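PDB 6VT2: adhesin from Streptococcus sanguinis SK1 = NCTC 7863, which binds sialylated glycans through tandem Siglec-like modules, probably helping the bacterium adhere to host sialoglycoconjugates. Local coordinates for residues R18-E23 with E129-Q134; V40-G45 with S49-P54; P54-Y59 with I83-H88. All blocks are in the same frame, centred on the assembly; numbering follows the deposited sequence.

Contact 1 (R18-E23 with E129-Q134). With CA (calcium ion), chain I.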
loop_
_atom_site.group_PDB
_atom_site.type_symbol
_atom_site.label_atom_id
_atom_site.label_comp_id
_atom_site.label_asym_id
_atom_site.label_seq_id
_atom_site.Cartn_x
_atom_site.Cartn_y
_atom_site.Cartn_z
ATOM N N ARG A 18 -34.882 -0.260 7.721
ATOM C CA ARG A 18 -35.420 -1.606 7.656
ATOM C C ARG A 18 -34.320 -2.602 8.029
ATOM O O ARG A 18 -33.287 -2.524 7.473
ATOM C CB ARG A 18 -35.891 -1.834 6.229
ATOM C CG ARG A 18 -36.356 -3.245 6.006
ATOM C CD ARG A 18 -37.104 -3.354 4.708
ATOM N NE ARG A 18 -36.307 -2.899 3.601
ATOM C CZ ARG A 18 -36.684 -2.922 2.345
ATOM N NH1 ARG A 18 -37.880 -3.332 2.053
ATOM N NH2 ARG A 18 -35.875 -2.526 1.394
ATOM N N GLY A 19 -34.585 -3.508 8.968
ATOM C CA GLY A 19 -33.632 -4.532 9.387
ATOM C C GLY A 19 -32.774 -4.124 10.550
ATOM O O GLY A 19 -32.217 -4.999 11.150
ATOM N N GLU A 20 -32.710 -2.836 10.847
ATOM C CA GLU A 20 -31.734 -2.328 11.837
ATOM C C GLU A 20 -32.351 -1.945 13.169
ATOM O O GLU A 20 -33.509 -1.753 13.239
ATOM C CB GLU A 20 -31.009 -1.145 11.230
ATOM C CG GLU A 20 -30.506 -1.467 9.837
ATOM C CD GLU A 20 -29.365 -0.622 9.350
ATOM O OE1 GLU A 20 -29.119 0.388 9.944
ATOM O OE2 GLU A 20 -28.779 -0.981 8.350
ATOM N N GLU A 21 -31.488 -1.830 14.161
ATOM C CA GLU A 21 -31.922 -1.349 15.475
ATOM C C GLU A 21 -32.102 0.151 15.363
ATOM O O GLU A 21 -31.376 0.759 14.587
ATOM C CB GLU A 21 -30.851 -1.569 16.536
ATOM C CG GLU A 21 -30.459 -3.003 16.812
ATOM C CD GLU A 21 -29.186 -3.142 17.635
ATOM O OE1 GLU A 21 -28.486 -2.130 17.841
ATOM O OE2 GLU A 21 -28.910 -4.262 18.086
ATOM N N PHE A 22 -33.060 0.702 16.092
ATOM C CA PHE A 22 -33.218 2.162 16.202
ATOM C C PHE A 22 -33.338 2.466 17.692
ATOM O O PHE A 22 -33.677 1.616 18.420
ATOM C CB PHE A 22 -34.442 2.726 15.480
ATOM C CG PHE A 22 -35.756 2.208 16.004
ATOM C CD1 PHE A 22 -36.264 1.015 15.529
ATOM C CD2 PHE A 22 -36.481 2.901 16.960
ATOM C CE1 PHE A 22 -37.460 0.517 16.004
ATOM C CE2 PHE A 22 -37.682 2.399 17.431
ATOM C CZ PHE A 22 -38.167 1.208 16.952
ATOM N N GLU A 23 -32.996 3.695 18.050
ATOM C CA GLU A 23 -33.107 4.133 19.452
ATOM C C GLU A 23 -33.196 5.641 19.464
ATOM O O GLU A 23 -32.511 6.244 18.679
ATOM C CB GLU A 23 -31.888 3.671 20.243
ATOM C CG GLU A 23 -31.679 4.337 21.583
ATOM C CD GLU A 23 -30.320 3.941 22.109
ATOM O OE1 GLU A 23 -30.234 2.900 22.689
ATOM O OE2 GLU A 23 -29.354 4.651 21.846
ATOM N N GLU A 129 -30.635 3.860 1.690
ATOM C CA GLU A 129 -30.616 5.297 1.933
ATOM C C GLU A 129 -29.603 5.687 2.990
ATOM O O GLU A 129 -29.207 6.856 3.075
ATOM C CB GLU A 129 -32.018 5.762 2.318
ATOM C CG GLU A 129 -32.915 5.770 1.120
ATOM C CD GLU A 129 -34.271 6.340 1.419
ATOM O OE1 GLU A 129 -34.554 6.645 2.597
ATOM O OE2 GLU A 129 -35.047 6.475 0.478
ATOM N N LYS A 130 -29.202 4.754 3.825
ATOM C CA LYS A 130 -28.173 5.010 4.814
ATOM C C LYS A 130 -26.772 4.926 4.224
ATOM O O LYS A 130 -25.892 5.667 4.633
ATOM C CB LYS A 130 -28.378 4.024 5.974
ATOM C CG LYS A 130 -27.345 4.057 6.988
ATOM C CD LYS A 130 -27.729 3.119 8.127
ATOM C CE LYS A 130 -26.711 3.276 9.278
ATOM N NZ LYS A 130 -26.741 2.092 10.182
ATOM N N TYR A 131 -26.542 4.062 3.249
ATOM C CA TYR A 131 -25.204 3.738 2.775
ATOM C C TYR A 131 -24.984 4.304 1.376
ATOM O O TYR A 131 -25.838 4.182 0.486
ATOM C CB TYR A 131 -25.013 2.221 2.810
ATOM C CG TYR A 131 -25.228 1.632 4.161
ATOM C CD1 TYR A 131 -24.326 1.887 5.203
ATOM C CD2 TYR A 131 -26.336 0.854 4.431
ATOM C CE1 TYR A 131 -24.531 1.364 6.478
ATOM C CE2 TYR A 131 -26.554 0.329 5.707
ATOM C CZ TYR A 131 -25.611 0.566 6.714
ATOM O OH TYR A 131 -25.834 0.064 7.978
ATOM N N THR A 132 -23.862 4.988 1.211
ATOM C CA THR A 132 -23.462 5.542 -0.080
ATOM C C THR A 132 -22.086 4.958 -0.393
ATOM O O THR A 132 -21.073 5.375 0.205
ATOM C CB THR A 132 -23.431 7.059 -0.058
ATOM O OG1 THR A 132 -24.731 7.557 0.302
ATOM C CG2 THR A 132 -23.069 7.601 -1.451
ATOM N N PRO A 133 -21.987 4.000 -1.306
ATOM C CA PRO A 133 -20.693 3.338 -1.532
ATOM C C PRO A 133 -19.715 4.249 -2.241
ATOM O O PRO A 133 -20.092 5.080 -3.073
ATOM C CB PRO A 133 -21.030 2.133 -2.417
ATOM C CG PRO A 133 -22.539 2.051 -2.475
ATOM C CD PRO A 133 -23.046 3.472 -2.177
ATOM N N GLN A 134 -18.443 4.058 -1.920
ATOM C CA GLN A 134 -17.376 4.778 -2.593
ATOM C C GLN A 134 -16.901 3.969 -3.791
ATOM O O GLN A 134 -16.980 2.737 -3.808
ATOM C CB GLN A 134 -16.214 5.045 -1.637
ATOM C CG GLN A 134 -16.550 6.077 -0.551
ATOM C CD GLN A 134 -15.851 7.404 -0.764
ATOM O OE1 GLN A 134 -15.086 7.577 -1.721
ATOM N NE2 GLN A 134 -16.095 8.348 0.138
HETATM CA CA CA I . -27.394 4.069 -1.332
HETATM O O HOH W 1 -27.622 6.254 -0.500
HETATM O O HOH W 2 -29.131 5.084 -2.530
HETATM O O HOH W 3 -25.984 5.587 -2.645
#

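Contact 2 (V40-G45 with S49-P54). With A2G (2-acetamido-2-deoxy-alpha-D-galactopyranose), chain D; SIA (N-acetyl-alpha-neuraminic acid), chain B; GAL (beta-D-galactopyranose), chain C.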
loop_
_atom_site.group_PDB
_atom_site.type_symbol
_atom_site.label_atom_id
_atom_site.label_comp_id
_atom_site.label_asym_id
_atom_site.label_seq_id
_atom_site.Cartn_x
_atom_site.Cartn_y
_atom_site.Cartn_z
ATOM N N VAL A 40 -45.979 5.436 25.777
ATOM C CA VAL A 40 -45.944 5.581 24.316
ATOM C C VAL A 40 -47.161 4.814 23.849
ATOM O O VAL A 40 -47.276 3.710 24.219
ATOM C CB VAL A 40 -44.666 5.022 23.702
ATOM C CG1 VAL A 40 -44.676 5.229 22.200
ATOM C CG2 VAL A 40 -43.466 5.661 24.318
ATOM N N ARG A 41 -48.019 5.439 23.067
ATOM C CA ARG A 41 -49.242 4.727 22.713
ATOM C C ARG A 41 -49.751 5.128 21.332
ATOM O O ARG A 41 -49.429 6.160 20.815
ATOM C CB ARG A 41 -50.344 5.023 23.739
ATOM C CG ARG A 41 -50.679 6.499 23.869
ATOM C CD ARG A 41 -51.953 6.784 24.666
ATOM N NE ARG A 41 -53.122 6.569 23.875
ATOM C CZ ARG A 41 -54.340 6.640 24.339
ATOM N NH1 ARG A 41 -54.534 6.912 25.608
ATOM N NH2 ARG A 41 -55.354 6.470 23.531
ATOM N N ASN A 42 -50.636 4.273 20.829
ATOM C CA ASN A 42 -51.404 4.617 19.628
ATOM C C ASN A 42 -52.403 5.695 19.989
ATOM O O ASN A 42 -52.858 5.676 21.042
ATOM C CB ASN A 42 -52.268 3.443 19.187
ATOM C CG ASN A 42 -51.426 2.356 18.599
ATOM O OD1 ASN A 42 -50.233 2.495 18.646
ATOM N ND2 ASN A 42 -52.021 1.307 18.074
ATOM N N ILE A 43 -52.784 6.524 19.048
ATOM C CA ILE A 43 -53.834 7.546 19.292
ATOM C C ILE A 43 -55.128 6.858 19.706
ATOM O O ILE A 43 -55.835 7.403 20.517
ATOM C CB ILE A 43 -54.042 8.456 18.050
ATOM C CG1 ILE A 43 -54.941 9.657 18.360
ATOM C CG2 ILE A 43 -54.566 7.699 16.830
ATOM C CD1 ILE A 43 -54.485 10.520 19.522
ATOM N N GLU A 44 -55.398 5.711 19.131
ATOM C CA GLU A 44 -56.659 5.002 19.370
ATOM C C GLU A 44 -56.696 4.516 20.798
ATOM O O GLU A 44 -55.683 4.124 21.299
ATOM C CB GLU A 44 -56.844 3.751 18.518
ATOM C CG GLU A 44 -56.921 3.918 17.018
ATOM C CD GLU A 44 -55.640 4.235 16.267
ATOM O OE1 GLU A 44 -55.721 4.610 15.107
ATOM O OE2 GLU A 44 -54.579 4.078 16.841
ATOM N N GLY A 45 -57.896 4.485 21.341
ATOM C CA GLY A 45 -58.122 3.990 22.690
ATOM C C GLY A 45 -58.655 5.043 23.628
ATOM O O GLY A 45 -58.609 6.222 23.291
ATOM N N SER A 49 -55.612 4.272 27.897
ATOM C CA SER A 49 -55.021 3.237 27.049
ATOM C C SER A 49 -53.502 3.371 26.939
ATOM O O SER A 49 -53.020 4.441 26.831
ATOM C CB SER A 49 -55.613 3.283 25.679
ATOM O OG SER A 49 -55.070 2.287 24.877
ATOM N N THR A 50 -52.801 2.258 26.963
ATOM C CA THR A 50 -51.392 2.238 26.605
ATOM C C THR A 50 -51.129 1.275 25.468
ATOM O O THR A 50 -49.976 0.886 25.264
ATOM C CB THR A 50 -50.528 1.895 27.805
ATOM O OG1 THR A 50 -50.841 0.574 28.224
ATOM C CG2 THR A 50 -50.758 2.853 28.935
ATOM N N TYR A 51 -52.176 0.833 24.765
ATOM C CA TYR A 51 -52.011 -0.017 23.588
ATOM C C TYR A 51 -51.120 0.678 22.567
ATOM O O TYR A 51 -51.327 1.841 22.221
ATOM C CB TYR A 51 -53.372 -0.312 22.996
ATOM C CG TYR A 51 -53.385 -1.256 21.824
ATOM C CD1 TYR A 51 -53.158 -0.800 20.564
ATOM C CD2 TYR A 51 -53.642 -2.606 22.006
ATOM C CE1 TYR A 51 -53.138 -1.639 19.493
ATOM C CE2 TYR A 51 -53.684 -3.443 20.955
ATOM C CZ TYR A 51 -53.444 -2.959 19.693
ATOM O OH TYR A 51 -53.444 -3.736 18.580
ATOM N N LEU A 52 -50.121 -0.055 22.072
ATOM C CA LEU A 52 -49.123 0.466 21.155
ATOM C C LEU A 52 -48.801 -0.630 20.146
ATOM O O LEU A 52 -48.506 -1.697 20.522
ATOM C CB LEU A 52 -47.859 0.844 21.924
ATOM C CG LEU A 52 -46.694 1.284 21.050
ATOM C CD1 LEU A 52 -47.038 2.561 20.336
ATOM C CD2 LEU A 52 -45.433 1.492 21.876
ATOM N N ASP A 53 -48.901 -0.312 18.879
ATOM C CA ASP A 53 -48.464 -1.233 17.854
ATOM C C ASP A 53 -47.556 -0.417 16.902
ATOM O O ASP A 53 -47.699 0.723 16.844
ATOM C CB ASP A 53 -49.583 -2.044 17.220
ATOM C CG ASP A 53 -50.204 -1.359 16.056
ATOM O OD1 ASP A 53 -50.990 -0.522 16.224
ATOM O OD2 ASP A 53 -49.677 -1.486 14.924
ATOM N N PRO A 54 -46.658 -0.967 16.099
ATOM C CA PRO A 54 -46.315 -2.374 16.104
ATOM C C PRO A 54 -45.627 -2.910 17.351
ATOM O O PRO A 54 -45.145 -2.196 18.094
ATOM C CB PRO A 54 -45.283 -2.512 14.990
ATOM C CG PRO A 54 -45.544 -1.336 14.123
ATOM C CD PRO A 54 -46.197 -0.295 14.955
HETATM O O5 A2G D . -59.375 8.512 14.839
HETATM C C1 A2G D . -59.070 7.127 14.711
HETATM O O1 A2G D . -58.465 6.692 15.929
HETATM C C2 A2G D . -58.094 6.955 13.547
HETATM N N2 A2G D . -57.688 5.559 13.543
HETATM C C3 A2G D . -56.815 7.740 13.800
HETATM O O3 A2G D . -55.961 7.627 12.651
HETATM C C4 A2G D . -57.170 9.197 14.086
HETATM O O4 A2G D . -57.680 9.799 12.896
HETATM C C5 A2G D . -58.224 9.279 15.198
HETATM C C6 A2G D . -58.669 10.706 15.498
HETATM O O6 A2G D . -59.360 10.707 16.753
HETATM C C7 A2G D . -58.050 4.745 12.552
HETATM O O7 A2G D . -58.734 5.128 11.620
HETATM C C8 A2G D . -57.569 3.328 12.657
HETATM C C1 SIA B . -49.587 6.757 11.133
HETATM C C2 SIA B . -50.760 6.124 10.267
HETATM C C3 SIA B . -50.473 6.060 8.762
HETATM C C4 SIA B . -49.341 5.101 8.385
HETATM C C5 SIA B . -49.586 3.715 8.998
HETATM C C6 SIA B . -49.901 3.852 10.510
HETATM C C7 SIA B . -50.346 2.538 11.204
HETATM C C8 SIA B . -50.866 2.833 12.634
HETATM C C9 SIA B . -50.963 1.542 13.439
HETATM C C10 SIA B . -48.470 1.695 8.118
HETATM C C11 SIA B . -47.160 0.912 8.059
HETATM N N5 SIA B . -48.423 2.844 8.834
HETATM O O1A SIA B . -48.932 7.688 10.613
HETATM O O1B SIA B . -49.491 6.258 12.289
HETATM O O4 SIA B . -49.225 4.967 6.955
HETATM O O6 SIA B . -50.985 4.751 10.714
HETATM O O7 SIA B . -51.292 1.841 10.410
HETATM O O8 SIA B . -49.998 3.782 13.265
HETATM O O9 SIA B . -49.638 1.128 13.784
HETATM O O10 SIA B . -49.486 1.293 7.555
HETATM C C1 GAL C . -54.606 7.523 12.852
HETATM C C2 GAL C . -53.983 7.047 11.522
HETATM C C3 GAL C . -52.464 7.159 11.556
HETATM C C4 GAL C . -52.039 8.571 11.987
HETATM C C5 GAL C . -52.701 8.887 13.325
HETATM C C6 GAL C . -52.387 10.293 13.868
HETATM O O2 GAL C . -54.273 5.681 11.280
HETATM O O3 GAL C . -51.901 6.892 10.274
HETATM O O4 GAL C . -52.431 9.516 11.017
HETATM O O5 GAL C . -54.121 8.811 13.194
HETATM O O6 GAL C . -52.910 10.474 15.177
HETATM O O HOH W 4 -47.454 1.220 25.724
HETATM O O HOH W 5 -53.674 3.310 22.915
#

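Contact 3 (P54-Y59 with I83-H88)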
loop_
_atom_site.group_PDB
_atom_site.type_symbol
_atom_site.label_atom_id
_atom_site.label_comp_id
_atom_site.label_asym_id
_atom_site.label_seq_id
_atom_site.Cartn_x
_atom_site.Cartn_y
_atom_site.Cartn_z
ATOM N N PRO A 54 -46.658 -0.967 16.099
ATOM C CA PRO A 54 -46.315 -2.374 16.104
ATOM C C PRO A 54 -45.627 -2.910 17.351
ATOM O O PRO A 54 -45.145 -2.196 18.094
ATOM C CB PRO A 54 -45.283 -2.512 14.990
ATOM C CG PRO A 54 -45.544 -1.336 14.123
ATOM C CD PRO A 54 -46.197 -0.295 14.955
ATOM N N ASN A 55 -45.624 -4.220 17.459
ATOM C CA ASN A 55 -45.042 -4.907 18.622
ATOM C C ASN A 55 -43.537 -4.675 18.732
ATOM O O ASN A 55 -43.071 -4.804 19.790
ATOM C CB ASN A 55 -45.394 -6.380 18.587
ATOM C CG ASN A 55 -44.778 -7.123 17.437
ATOM O OD1 ASN A 55 -44.370 -6.552 16.455
ATOM N ND2 ASN A 55 -44.852 -8.427 17.555
ATOM N N TRP A 56 -42.840 -4.303 17.670
ATOM C CA TRP A 56 -41.400 -4.083 17.747
ATOM C C TRP A 56 -41.015 -2.674 18.207
ATOM O O TRP A 56 -39.881 -2.477 18.348
ATOM C CB TRP A 56 -40.764 -4.499 16.422
ATOM C CG TRP A 56 -41.414 -3.924 15.208
ATOM C CD1 TRP A 56 -42.322 -4.536 14.431
ATOM C CD2 TRP A 56 -41.216 -2.619 14.668
ATOM N NE1 TRP A 56 -42.697 -3.701 13.440
ATOM C CE2 TRP A 56 -42.033 -2.532 13.534
ATOM C CE3 TRP A 56 -40.392 -1.556 14.985
ATOM C CZ2 TRP A 56 -42.069 -1.413 12.736
ATOM C CZ3 TRP A 56 -40.452 -0.437 14.212
ATOM C CH2 TRP A 56 -41.291 -0.364 13.120
ATOM N N ILE A 57 -41.961 -1.758 18.378
ATOM C CA ILE A 57 -41.641 -0.479 18.989
ATOM C C ILE A 57 -41.694 -0.710 20.489
ATOM O O ILE A 57 -42.737 -1.085 21.030
ATOM C CB ILE A 57 -42.627 0.602 18.575
ATOM C CG1 ILE A 57 -42.592 0.813 17.077
ATOM C CG2 ILE A 57 -42.259 1.904 19.333
ATOM C CD1 ILE A 57 -43.663 1.883 16.624
ATOM N N ARG A 58 -40.565 -0.520 21.170
ATOM C CA ARG A 58 -40.437 -0.807 22.593
ATOM C C ARG A 58 -39.984 0.466 23.287
ATOM O O ARG A 58 -39.509 1.331 22.691
ATOM C CB ARG A 58 -39.385 -1.899 22.766
ATOM C CG ARG A 58 -39.776 -3.137 21.993
ATOM C CD ARG A 58 -38.759 -4.226 22.133
ATOM N NE ARG A 58 -38.669 -4.680 23.505
ATOM C CZ ARG A 58 -37.682 -5.437 23.956
ATOM N NH1 ARG A 58 -36.747 -5.857 23.130
ATOM N NH2 ARG A 58 -37.638 -5.805 25.222
ATOM N N TYR A 59 -40.253 0.510 24.562
ATOM C CA TYR A 59 -39.786 1.639 25.333
ATOM C C TYR A 59 -39.518 1.256 26.768
ATOM O O TYR A 59 -40.090 0.357 27.248
ATOM C CB TYR A 59 -40.672 2.876 25.240
ATOM C CG TYR A 59 -42.033 2.700 25.822
ATOM C CD1 TYR A 59 -43.012 2.025 25.154
ATOM C CD2 TYR A 59 -42.350 3.310 27.006
ATOM C CE1 TYR A 59 -44.275 1.894 25.690
ATOM C CE2 TYR A 59 -43.603 3.199 27.547
ATOM C CZ TYR A 59 -44.578 2.506 26.882
ATOM O OH TYR A 59 -45.801 2.452 27.456
ATOM N N ILE A 83 -36.104 -3.111 16.786
ATOM C CA ILE A 83 -35.500 -3.608 15.546
ATOM C C ILE A 83 -36.606 -3.608 14.496
ATOM O O ILE A 83 -37.632 -4.278 14.684
ATOM C CB ILE A 83 -34.914 -5.010 15.746
ATOM C CG1 ILE A 83 -33.807 -4.937 16.778
ATOM C CG2 ILE A 83 -34.464 -5.531 14.402
ATOM C CD1 ILE A 83 -33.424 -6.336 17.252
ATOM N N VAL A 84 -36.406 -2.856 13.411
ATOM C CA VAL A 84 -37.391 -2.892 12.319
ATOM C C VAL A 84 -37.279 -4.224 11.621
ATOM O O VAL A 84 -36.177 -4.576 11.226
ATOM C CB VAL A 84 -37.159 -1.773 11.320
ATOM C CG1 VAL A 84 -38.197 -1.793 10.207
ATOM C CG2 VAL A 84 -37.150 -0.410 12.112
ATOM N N PRO A 85 -38.379 -4.921 11.361
ATOM C CA PRO A 85 -38.310 -6.213 10.690
ATOM C C PRO A 85 -37.655 -6.050 9.330
ATOM O O PRO A 85 -37.874 -5.072 8.608
ATOM C CB PRO A 85 -39.775 -6.635 10.575
ATOM C CG PRO A 85 -40.458 -5.883 11.769
ATOM C CD PRO A 85 -39.736 -4.605 11.864
ATOM N N ILE A 86 -36.931 -7.100 8.956
ATOM C CA ILE A 86 -36.165 -7.077 7.749
ATOM C C ILE A 86 -37.065 -6.999 6.529
ATOM O O ILE A 86 -36.598 -6.547 5.483
ATOM C CB ILE A 86 -35.262 -8.311 7.674
ATOM C CG1 ILE A 86 -34.150 -8.092 6.621
ATOM C CG2 ILE A 86 -36.086 -9.547 7.382
ATOM C CD1 ILE A 86 -33.210 -7.012 6.935
ATOM N N ASN A 87 -38.325 -7.424 6.621
ATOM C CA ASN A 87 -39.230 -7.373 5.470
ATOM C C ASN A 87 -40.311 -6.299 5.591
ATOM O O ASN A 87 -41.329 -6.352 4.880
ATOM C CB ASN A 87 -39.902 -8.722 5.260
ATOM C CG ASN A 87 -40.771 -9.118 6.417
ATOM O OD1 ASN A 87 -40.486 -8.768 7.554
ATOM N ND2 ASN A 87 -41.813 -9.872 6.139
ATOM N N HIS A 88 -40.130 -5.349 6.503
ATOM C CA HIS A 88 -41.048 -4.229 6.574
ATOM C C HIS A 88 -41.083 -3.526 5.222
ATOM O O HIS A 88 -40.072 -3.404 4.530
ATOM C CB HIS A 88 -40.577 -3.270 7.667
ATOM C CG HIS A 88 -41.651 -2.394 8.193
ATOM N ND1 HIS A 88 -42.089 -1.302 7.488
ATOM C CD2 HIS A 88 -42.416 -2.450 9.313
ATOM C CE1 HIS A 88 -43.092 -0.726 8.141
ATOM N NE2 HIS A 88 -43.305 -1.397 9.259
HETATM O O HOH W 6 -38.010 -4.468 18.511
#

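Contact 1 (R18-E23 with E129-Q134)
The carboxylate of Glu20 reaches across to the side-chain ends of Lys130 and Tyr131 and gives one oxygen to each. OE1 takes a salt bridge from Lys130 NZ at 2.9 Å, while OE2 accepts from Tyr131 OH at 3.1 Å. Both donors arrive on the syn side of their oxygen, Lys130 NZ tilted 17° out of the carboxylate plane and Tyr131 OH 23°. The triangle closes within 129-134: Lys130 NZ also donates to Tyr131 OH, 3.1 Å away, so the phenol oxygen receives from the ammonium and passes its own hydrogen to the acid. With a cation at one oxygen and a hydroxyl at the other, Glu20 is probably held in its charged form.

Glu20 comes from the opposite direction to Lys130 and Tyr131, its carboxylate turned well away from the ring plane. Lys130 runs fully extended, its CG trans to the backbone N (chi1 174°), which lays that CG over the centre of the Tyr131 ring, 3.8 Å above the plane, and carries NZ past the ring to a place above and beyond the hydroxyl. Tyr131 meets OE2 at the hydroxyl edge of its ring, near the ring plane. Tyr184 packs against this ring, and Lys130 also rests on Tyr17 of strand 13-17.

The backbone of Tyr131 has a second job. Its carbonyl O binds a calcium ion at 2.4 Å, together with three waters, Thr128 O and Asp190 OD2. The arrangement is consistent with a junction between the Siglec-like and Rib-like modules: a surface salt bridge beside a calcium site shared by Thr128, Tyr131 and Asp190.

Contact 2 (V40-G45 with S49-P54)
Asn42 holds the Tyr51-Asp53 limb of a loop that leaves edge strand 35-41 and returns to strand 58-61, the C-to-D connection of a Siglec-like, V-set-type Ig fold. It makes two hydrogen bonds to the main chain of that limb and one to the Asp53 side chain. Asn42 N donates to Tyr51 O at 2.9 Å. The Asn42 amide then works from both ends: OD1 accepts from Asp53 N at 3.1 Å, and ND2 gives a hydrogen to Asp53 OD1 at 2.8 Å, meeting it on the anti side. Amide and carboxylate planes stand 79° apart, and ND2 also sits at the edge of the Tyr51 ring, in its plane.

Arg41 folds back to fasten the bend. Its NE donates to Asn42 O, NH1 bonds Ala46 O, and NH2 has weak bonds to the carbonyls of Ile43, Glu44 and Gly45; Ser49 CB lies over one face of the guanidinium. An ST turn shapes the far limb, Ser49 OG accepting from Tyr51 N, and a water within hydrogen-bonding distance of Ser49 OG, Glu44 O and Tyr51 O bridges the two limbs.

Apolar contact is limited to Leu52, whose CD2 packs on Val40 CG1 at 3.8 Å, with Tyr59 alongside.

The loop is one wall of the glycan pocket. Glu44 OE1 accepts from the GalNAc nitrogen N2 at 2.7 Å, its chain bent at chi2 (74°) to get there, and Ile43 CG2 packs against the same sugar. Lys98 NZ, which also hydrogen-bonds the sialic acid, bonds Asn42 OD1 and Asp53 O. Asp53 precedes a cis peptide to Pro54, and its OD2 accepts from sialic acid O9 at 2.9 Å.

Contact 3 (P54-Y59 with I83-H88)
Pro85 sets its CG-CD edge on one face of the indole of Trp56, the residue round which this contact is built. Pro85 CD is centred over the five-membered ring, 3.5 Å from its centroid and only 9° off the normal, a clear CH-pi contact; its CG reaches Trp56 NE1 and CD1. The indole is clamped, because Pro54 CB lies over the opposite face, offset toward the rim. Trp56 CG stands between the backbone N and carbonyl carbon (chi1 50°), and this swings the ring system back over Pro54.

Ile83 contributes its backbone rather than its side chain, which points away. Ile83 O touches Trp56 CB at 3.6 Å, and one water joins the main chains, donating to Trp56 O (2.7 Å) and accepting from Ile83 N (2.9 Å). On the six-membered ring, CZ2 meets His88 CD2 at 3.6 Å, the two rings approaching obliquely; His88 NE2 is hydrogen-bonded to Tyr96 OH.

The site lies where strand 76-83 ends and the chain enters strand 58-61, its antiparallel neighbour. Trp56, Val84 and His88 pack on Ile124 of strand 119-125 in the facing sheet, and Val84 also meets Phe22 of strand 21-29.

Overall arrangement
The three contacts run along the first Siglec-like module from its junction with the Rib-like module to its glycan pocket. Contact 3 lies between the others, its centre about 15 Å from each, whereas contacts 1 and 2 are about 27 Å apart between centres and do not touch. Contact 1 joins contact 3 through Glu20 O and Val84 N, 3.1 Å apart, a probable backbone hydrogen bond. Contacts 2 and 3 share Pro54, a pocket residue, and Leu52 packs on Tyr59. The sialic acid is near both: contact 2 binds it directly, and the His88 side chain of contact 3 comes within about 4 Å.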